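Decapping nuclease RAI1 (Scheffersomyces stipitis, PDB 5BTO) removes the NAD cap from the 5' end of RNAs, using a divalent metal cation, and binds and stimulates the exoribonuclease RAT1. Local coordinates at residues P26-A31 and E215-V220; E235-W240 and Y254-T259; R289-G294 and Y308-I313. All coordinates share one frame; numbering follows the deposited sequence.

Contact 1 of 3, residues P26-A31 and E215-V220; sequences PKEIFA and EQYISV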
# COMPACT_ATOMS: atom_id res chain seq x y z
N PRO A 26 19.38 11.88 -16.08
CA PRO A 26 18.60 12.91 -16.75
C PRO A 26 19.43 13.66 -17.79
O PRO A 26 20.67 13.76 -17.69
CB PRO A 26 18.22 13.87 -15.61
CG PRO A 26 18.44 13.10 -14.36
CD PRO A 26 19.54 12.13 -14.64
N LYS A 27 18.74 14.21 -18.79
CA LYS A 27 19.39 14.98 -19.84
C LYS A 27 18.50 16.16 -20.24
O LYS A 27 17.32 15.97 -20.52
CB LYS A 27 19.66 14.09 -21.05
CG LYS A 27 20.02 14.85 -22.30
CD LYS A 27 20.20 13.92 -23.50
CE LYS A 27 20.50 14.73 -24.76
NZ LYS A 27 20.87 13.87 -25.92
N GLU A 28 19.06 17.36 -20.25
CA GLU A 28 18.28 18.52 -20.70
C GLU A 28 18.04 18.43 -22.20
O GLU A 28 18.96 18.13 -22.98
CB GLU A 28 19.01 19.83 -20.40
CG GLU A 28 18.20 21.06 -20.83
CD GLU A 28 18.89 22.38 -20.50
OE1 GLU A 28 18.93 22.76 -19.30
OE2 GLU A 28 19.37 23.03 -21.44
N ILE A 29 16.81 18.72 -22.61
CA ILE A 29 16.52 18.77 -24.05
C ILE A 29 16.13 20.17 -24.54
O ILE A 29 16.32 20.49 -25.71
CB ILE A 29 15.47 17.72 -24.50
CG1 ILE A 29 14.23 17.76 -23.61
CG2 ILE A 29 16.08 16.34 -24.50
CD1 ILE A 29 13.00 17.11 -24.25
N PHE A 30 15.59 21.00 -23.65
CA PHE A 30 15.35 22.41 -23.98
C PHE A 30 15.17 23.24 -22.72
O PHE A 30 15.09 22.69 -21.62
CB PHE A 30 14.15 22.60 -24.95
CG PHE A 30 12.82 22.08 -24.43
CD1 PHE A 30 12.43 20.77 -24.67
CD2 PHE A 30 11.93 22.93 -23.78
CE1 PHE A 30 11.19 20.29 -24.22
CE2 PHE A 30 10.68 22.45 -23.32
CZ PHE A 30 10.32 21.14 -23.56
N ALA A 31 15.13 24.56 -22.86
CA ALA A 31 14.90 25.43 -21.72
C ALA A 31 13.98 26.55 -22.13
O ALA A 31 13.79 26.81 -23.32
CB ALA A 31 16.24 25.97 -21.18
N GLU A 215 11.94 36.78 -12.53
CA GLU A 215 12.90 36.09 -13.39
C GLU A 215 13.06 34.63 -13.01
O GLU A 215 13.36 34.31 -11.86
CB GLU A 215 14.25 36.81 -13.36
CG GLU A 215 14.24 38.18 -14.02
CD GLU A 215 15.56 38.90 -13.86
OE1 GLU A 215 16.02 39.06 -12.71
OE2 GLU A 215 16.14 39.30 -14.89
N GLN A 216 12.85 33.75 -13.98
CA GLN A 216 13.00 32.32 -13.80
C GLN A 216 13.67 31.69 -15.01
O GLN A 216 13.34 32.02 -16.15
CB GLN A 216 11.63 31.64 -13.62
CG GLN A 216 10.89 31.99 -12.36
CD GLN A 216 9.61 31.20 -12.24
OE1 GLN A 216 9.05 30.75 -13.24
NE2 GLN A 216 9.14 31.03 -11.01
N TYR A 217 14.61 30.79 -14.75
CA TYR A 217 15.24 30.00 -15.81
C TYR A 217 14.78 28.56 -15.63
O TYR A 217 14.96 27.97 -14.56
CB TYR A 217 16.77 30.10 -15.71
CG TYR A 217 17.52 29.22 -16.68
CD1 TYR A 217 17.55 29.51 -18.04
CD2 TYR A 217 18.20 28.10 -16.24
CE1 TYR A 217 18.24 28.70 -18.93
CE2 TYR A 217 18.90 27.28 -17.13
CZ TYR A 217 18.91 27.59 -18.47
OH TYR A 217 19.61 26.80 -19.35
N ILE A 218 14.16 27.99 -16.67
CA ILE A 218 13.53 26.68 -16.53
C ILE A 218 14.20 25.68 -17.46
O ILE A 218 14.20 25.86 -18.68
CB ILE A 218 12.03 26.72 -16.88
CG1 ILE A 218 11.32 27.84 -16.11
CG2 ILE A 218 11.35 25.36 -16.60
CD1 ILE A 218 11.30 27.64 -14.62
N SER A 219 14.77 24.63 -16.87
CA SER A 219 15.35 23.54 -17.63
C SER A 219 14.30 22.44 -17.81
O SER A 219 13.57 22.10 -16.88
CB SER A 219 16.58 22.99 -16.90
OG SER A 219 17.07 21.80 -17.52
N VAL A 220 14.22 21.90 -19.01
CA VAL A 220 13.31 20.78 -19.25
C VAL A 220 14.12 19.56 -19.67
O VAL A 220 14.89 19.60 -20.65
CB VAL A 220 12.25 21.10 -20.32
CG1 VAL A 220 11.19 19.99 -20.36
CG2 VAL A 220 11.61 22.44 -20.03
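E28 and S219 meet through their side chains where strand 27-31 runs antiparallel to strand 216-220, two neighbours in the large mixed sheet of the nuclease fold. With CG anti to its backbone N (chi1 -179°) and the chain extended beyond it, E28 reaches across to the neighbouring strand until OE1 accepts a hydrogen bond from S219 OG at 2.7 Å, on the anti side of the carboxylate. The same OE1 is bonded by Y254 OH, and OE2 forms a salt bridge with K48 of helix 44-50. A glutamine here would probably leave the K48 charge without its mate, even if its amide oxygen could still take the S219 hydroxyl. Beside the carboxylate A31 CB packs obliquely against the Y217 ring, 4.1 Å from CE1.

A classic beta bulge sets the register: I29 and F30 both face V220, whose O accepts a straight bond from I29 N at 2.9 Å and a weak one from F30 N. V220 N returns a bond to F30 O. On the sheet face bearing F30 and V220, the phenyl ring lies beneath the valine, with V220 CB 3.8 Å from the ring centroid in a CH-pi contact; CG1 comes down by CZ and CG2 by CE2, 3.4 Å away.

One face is joined by apolar contact, the other by a carboxylate shared among a serine, a tyrosine and a lysine.

Contact 2 of 3, residues E235-W240 and Y254-T259; sequences EVDCVW and YMELKT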
# COMPACT_ATOMS: atom_id res chain seq x y z
N GLU A 235 12.77 24.88 -12.44
CA GLU A 235 13.61 26.07 -12.29
C GLU A 235 15.01 25.70 -11.82
O GLU A 235 15.18 24.84 -10.95
CB GLU A 235 13.00 27.10 -11.33
CG GLU A 235 13.80 28.41 -11.32
CD GLU A 235 13.24 29.48 -10.40
OE1 GLU A 235 12.20 29.23 -9.77
OE2 GLU A 235 13.85 30.58 -10.32
N VAL A 236 16.00 26.38 -12.39
CA VAL A 236 17.40 26.17 -12.06
C VAL A 236 17.97 27.52 -11.62
O VAL A 236 17.73 28.54 -12.28
CB VAL A 236 18.17 25.63 -13.28
CG1 VAL A 236 19.69 25.82 -13.12
CG2 VAL A 236 17.80 24.15 -13.53
N ASP A 237 18.70 27.52 -10.51
CA ASP A 237 19.11 28.79 -9.91
C ASP A 237 20.30 29.43 -10.62
O ASP A 237 20.30 30.64 -10.86
CB ASP A 237 19.40 28.63 -8.42
CG ASP A 237 18.16 28.24 -7.63
OD1 ASP A 237 17.06 28.65 -8.05
OD2 ASP A 237 18.28 27.53 -6.61
N CYS A 238 21.31 28.64 -10.95
CA CYS A 238 22.50 29.19 -11.59
C CYS A 238 23.38 28.12 -12.22
O CYS A 238 23.16 26.92 -12.06
CB CYS A 238 23.32 30.02 -10.58
SG CYS A 238 24.22 29.06 -9.37
N VAL A 239 24.39 28.58 -12.96
CA VAL A 239 25.45 27.74 -13.47
C VAL A 239 26.65 27.93 -12.55
O VAL A 239 26.96 29.06 -12.17
CB VAL A 239 25.82 28.18 -14.90
CG1 VAL A 239 27.09 27.52 -15.38
CG2 VAL A 239 24.66 27.85 -15.84
N TRP A 240 27.32 26.84 -12.17
CA TRP A 240 28.49 26.99 -11.30
C TRP A 240 29.79 27.26 -12.04
O TRP A 240 30.68 27.90 -11.51
CB TRP A 240 28.65 25.83 -10.31
CG TRP A 240 28.94 24.50 -10.90
CD1 TRP A 240 28.02 23.58 -11.35
CD2 TRP A 240 30.22 23.90 -11.05
NE1 TRP A 240 28.68 22.45 -11.80
CE2 TRP A 240 30.03 22.63 -11.63
CE3 TRP A 240 31.53 24.32 -10.77
CZ2 TRP A 240 31.09 21.77 -11.93
CZ3 TRP A 240 32.58 23.47 -11.07
CH2 TRP A 240 32.35 22.21 -11.64
N TYR A 254 24.85 22.90 -13.58
CA TYR A 254 23.87 23.68 -12.83
C TYR A 254 24.05 23.51 -11.32
O TYR A 254 24.64 22.54 -10.86
CB TYR A 254 22.45 23.25 -13.18
CG TYR A 254 21.99 23.57 -14.58
CD1 TYR A 254 22.51 24.65 -15.28
CD2 TYR A 254 21.00 22.81 -15.19
CE1 TYR A 254 22.06 24.95 -16.57
CE2 TYR A 254 20.55 23.10 -16.47
CZ TYR A 254 21.08 24.17 -17.15
OH TYR A 254 20.63 24.46 -18.41
N MET A 255 23.54 24.47 -10.56
CA MET A 255 23.64 24.40 -9.10
C MET A 255 22.39 25.03 -8.49
O MET A 255 21.82 25.97 -9.04
CB MET A 255 24.92 25.11 -8.62
CG MET A 255 25.26 24.87 -7.14
SD MET A 255 26.98 25.28 -6.72
CE MET A 255 26.99 26.99 -7.24
N GLU A 256 21.96 24.50 -7.35
CA GLU A 256 20.85 25.05 -6.60
C GLU A 256 21.38 25.96 -5.49
O GLU A 256 22.44 25.70 -4.93
CB GLU A 256 20.05 23.90 -5.98
CG GLU A 256 18.80 24.31 -5.24
CD GLU A 256 17.61 24.44 -6.16
OE1 GLU A 256 17.73 24.03 -7.33
OE2 GLU A 256 16.56 24.94 -5.71
N LEU A 257 20.63 27.01 -5.17
CA LEU A 257 21.00 27.94 -4.09
C LEU A 257 19.86 28.04 -3.07
O LEU A 257 18.74 28.38 -3.44
CB LEU A 257 21.28 29.33 -4.65
CG LEU A 257 22.38 29.39 -5.71
CD1 LEU A 257 22.50 30.78 -6.29
CD2 LEU A 257 23.70 28.93 -5.10
N LYS A 258 20.16 27.78 -1.80
CA LYS A 258 19.13 27.79 -0.76
C LYS A 258 19.65 28.51 0.47
O LYS A 258 20.86 28.70 0.62
CB LYS A 258 18.77 26.36 -0.36
CG LYS A 258 18.33 25.46 -1.48
CD LYS A 258 16.94 25.80 -1.95
CE LYS A 258 16.36 24.63 -2.77
NZ LYS A 258 15.17 25.03 -3.57
N THR A 259 18.73 28.89 1.36
CA THR A 259 19.10 29.50 2.63
C THR A 259 18.34 28.86 3.79
O THR A 259 17.27 28.29 3.60
CB THR A 259 18.78 31.00 2.67
OG1 THR A 259 17.36 31.18 2.64
CG2 THR A 259 19.42 31.72 1.49
O HOH W 1 16.88 22.96 -9.82
O HOH W 2 15.29 26.32 -8.15
O HOH W 3 16.21 27.69 -4.90
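The metal-binding centre of the PD-(D/E)XK nuclease fold is built here, where D237 meets strand 254-259. D237 OD2 takes the L257 backbone N-H through its anti lone pair, in a practically straight bond of 2.8 Å (179° at the hydrogen). This fixes the carboxylate beside that of E256, whose OE2 lies 3.2 Å from D237 OD2, the two planes 52° apart. Such crowding of acidic groups suits a cation site: D237, E256 and E186 bind the divalent metal, as does L257, presumably by its backbone O. A bend at chi2 (86°) turns the end of E256 back toward D237, while K258 NZ forms a salt bridge with E256 OE2 at 2.6 Å. One water donates to both E235 O and E256 OE1.

Beyond the site the pairing becomes a short antiparallel bridge at the edge of a four-stranded sheet, with M255 N bonded to C238 O at 2.9 Å. C238 SG sits against L257 CD1 on one side of this bridge. V236 CG1 stands over a face of the Y254 ring, 3.8 Å from its centroid, and V239 CG2 approaches the ring's edge. M255 SD makes an oblique Met-aromatic contact with W240, and its methyl CE lies 3.7 Å from W240 CB.

Contact 3 of 3, residues R289-G294 and Y308-I313; sequences RKVVYG and YKTEEI
Chi1 of -66° sets Y308 CG anti to the carbonyl carbon, and the ring leans toward strand 290-294: V291 O lies at its edge, in plane, 3.8 Å from CD1. Farther out, CE1 of the same ring comes within 4.1 Å of Y293 CD2, the two tyrosines meeting obliquely. Y293 OH, at the far end, is bonded to T279 of helix 266-286. T310 has its hydroxyl opposite its own carbonyl carbon (chi1 -58°), which brings OG1 to 4.0 Å from V291 CG2; that hydroxyl bonds to I288 O.

These residues belong to a beta hairpin of strands 290-296 and 302-309, the latter an outermost strand of its four-stranded sheet. V291 and Y308 form an antiparallel hydrogen-bonded pair, V291 N to Y308 O at 3.0 Å and Y308 N to V291 O at 2.8 Å. After K309 the chain leaves the strand for a 3-10 segment, yet T310 N still bonds to R289 O at 3.0 Å, now from above the carbonyl plane. A water extends this link, donating to R289 O and accepting from E311 N. E312 OE2 folds back to take K309 N at 2.9 Å, tying the turn to the end of the strand, while K309 NZ makes a weak salt bridge with E311 OE2.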
# COMPACT_ATOMS: atom_id res chain seq x y z
N ARG A 289 23.59 18.43 -9.55
CA ARG A 289 24.61 17.71 -8.78
C ARG A 289 25.20 18.51 -7.63
O ARG A 289 25.92 17.95 -6.80
CB ARG A 289 25.75 17.25 -9.71
CG ARG A 289 25.28 16.34 -10.84
CD ARG A 289 26.45 15.87 -11.70
NE ARG A 289 26.02 15.10 -12.86
CZ ARG A 289 26.84 14.48 -13.70
NH1 ARG A 289 28.16 14.54 -13.51
NH2 ARG A 289 26.36 13.80 -14.74
N LYS A 290 24.93 19.80 -7.59
CA LYS A 290 25.51 20.66 -6.55
C LYS A 290 24.46 21.57 -5.93
O LYS A 290 23.58 22.09 -6.63
CB LYS A 290 26.65 21.53 -7.12
CG LYS A 290 27.93 20.79 -7.53
CD LYS A 290 29.02 21.80 -7.92
CE LYS A 290 30.14 21.20 -8.79
NZ LYS A 290 30.59 19.84 -8.38
N VAL A 291 24.56 21.78 -4.62
CA VAL A 291 23.68 22.69 -3.91
C VAL A 291 24.51 23.53 -2.95
O VAL A 291 25.36 23.00 -2.23
CB VAL A 291 22.69 21.92 -3.01
CG1 VAL A 291 21.77 22.89 -2.30
CG2 VAL A 291 21.90 20.91 -3.81
N VAL A 292 24.24 24.83 -2.91
CA VAL A 292 24.86 25.68 -1.88
C VAL A 292 23.81 26.17 -0.90
O VAL A 292 22.80 26.75 -1.31
CB VAL A 292 25.61 26.89 -2.48
CG1 VAL A 292 25.91 27.92 -1.39
CG2 VAL A 292 26.90 26.44 -3.14
N TYR A 293 24.04 25.94 0.39
CA TYR A 293 23.20 26.54 1.43
C TYR A 293 23.89 27.72 2.08
O TYR A 293 25.05 27.62 2.50
CB TYR A 293 22.83 25.53 2.52
CG TYR A 293 21.47 24.91 2.32
CD1 TYR A 293 20.33 25.54 2.81
CD2 TYR A 293 21.34 23.71 1.64
CE1 TYR A 293 19.07 24.96 2.62
CE2 TYR A 293 20.10 23.14 1.43
CZ TYR A 293 18.97 23.77 1.92
OH TYR A 293 17.74 23.19 1.73
N GLY A 294 23.18 28.84 2.16
CA GLY A 294 23.64 29.97 2.97
C GLY A 294 22.93 29.94 4.31
O GLY A 294 21.71 29.77 4.37
N TYR A 308 27.26 21.39 -1.06
CA TYR A 308 26.94 19.97 -1.00
C TYR A 308 27.02 19.37 -2.39
O TYR A 308 26.67 20.04 -3.36
CB TYR A 308 25.50 19.75 -0.50
CG TYR A 308 25.26 20.17 0.92
CD1 TYR A 308 25.13 21.51 1.25
CD2 TYR A 308 25.14 19.23 1.94
CE1 TYR A 308 24.91 21.91 2.55
CE2 TYR A 308 24.93 19.62 3.24
CZ TYR A 308 24.82 20.96 3.54
OH TYR A 308 24.60 21.38 4.84
N LYS A 309 27.44 18.12 -2.50
CA LYS A 309 27.10 17.36 -3.70
C LYS A 309 25.82 16.61 -3.41
O LYS A 309 25.65 16.02 -2.34
CB LYS A 309 28.23 16.43 -4.17
CG LYS A 309 28.71 15.37 -3.22
CD LYS A 309 29.77 14.51 -3.93
CE LYS A 309 30.31 13.40 -3.04
NZ LYS A 309 31.26 12.52 -3.78
N THR A 310 24.88 16.65 -4.35
CA THR A 310 23.58 16.03 -4.15
C THR A 310 23.70 14.59 -3.67
O THR A 310 22.98 14.15 -2.77
CB THR A 310 22.76 16.12 -5.44
OG1 THR A 310 22.64 17.50 -5.81
CG2 THR A 310 21.35 15.53 -5.25
N GLU A 311 24.64 13.85 -4.25
CA GLU A 311 24.73 12.42 -3.96
C GLU A 311 25.21 12.10 -2.55
O GLU A 311 25.09 10.96 -2.11
CB GLU A 311 25.62 11.72 -4.99
CG GLU A 311 27.05 12.23 -5.02
CD GLU A 311 27.89 11.51 -6.06
OE1 GLU A 311 27.41 10.51 -6.64
OE2 GLU A 311 29.04 11.94 -6.30
N GLU A 312 25.77 13.09 -1.84
CA GLU A 312 26.22 12.85 -0.47
C GLU A 312 25.13 13.14 0.56
O GLU A 312 25.29 12.80 1.74
CB GLU A 312 27.50 13.63 -0.15
CG GLU A 312 27.29 15.11 0.19
CD GLU A 312 28.61 15.88 0.33
OE1 GLU A 312 29.57 15.32 0.90
OE2 GLU A 312 28.68 17.04 -0.14
N ILE A 313 24.02 13.73 0.13
CA ILE A 313 22.99 14.13 1.09
C ILE A 313 22.29 12.94 1.78
O ILE A 313 22.07 12.97 2.99
CB ILE A 313 21.95 15.10 0.48
CG1 ILE A 313 22.63 16.44 0.13
CG2 ILE A 313 20.80 15.33 1.47
CD1 ILE A 313 21.73 17.41 -0.64
O HOH W 4 25.93 14.74 -6.78

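Overall arrangement
Contact 2 holds three of the four metal-binding residues, all but E186, and touches both other contacts. Its centre is 12 Å from that of contact 1, and the two join through Y254, whose OH lies 2.6 Å from E28 OE1 and 2.7 Å from Y217 OH, linking the large mixed sheet to the four-stranded one. The centre of contact 3 is closer, at 10 Å, and shares that second sheet: strands 254-261 and 290-296 are neighbours, with V292 N 2.8 Å from E256 O and G294 N 2.8 Å from K258 O. Contacts 1 and 3 stay about 6 Å apart at their nearest atoms. Both border the active site, I218 packing on substrate-binding E235 and Y293 on substrate-binding K258.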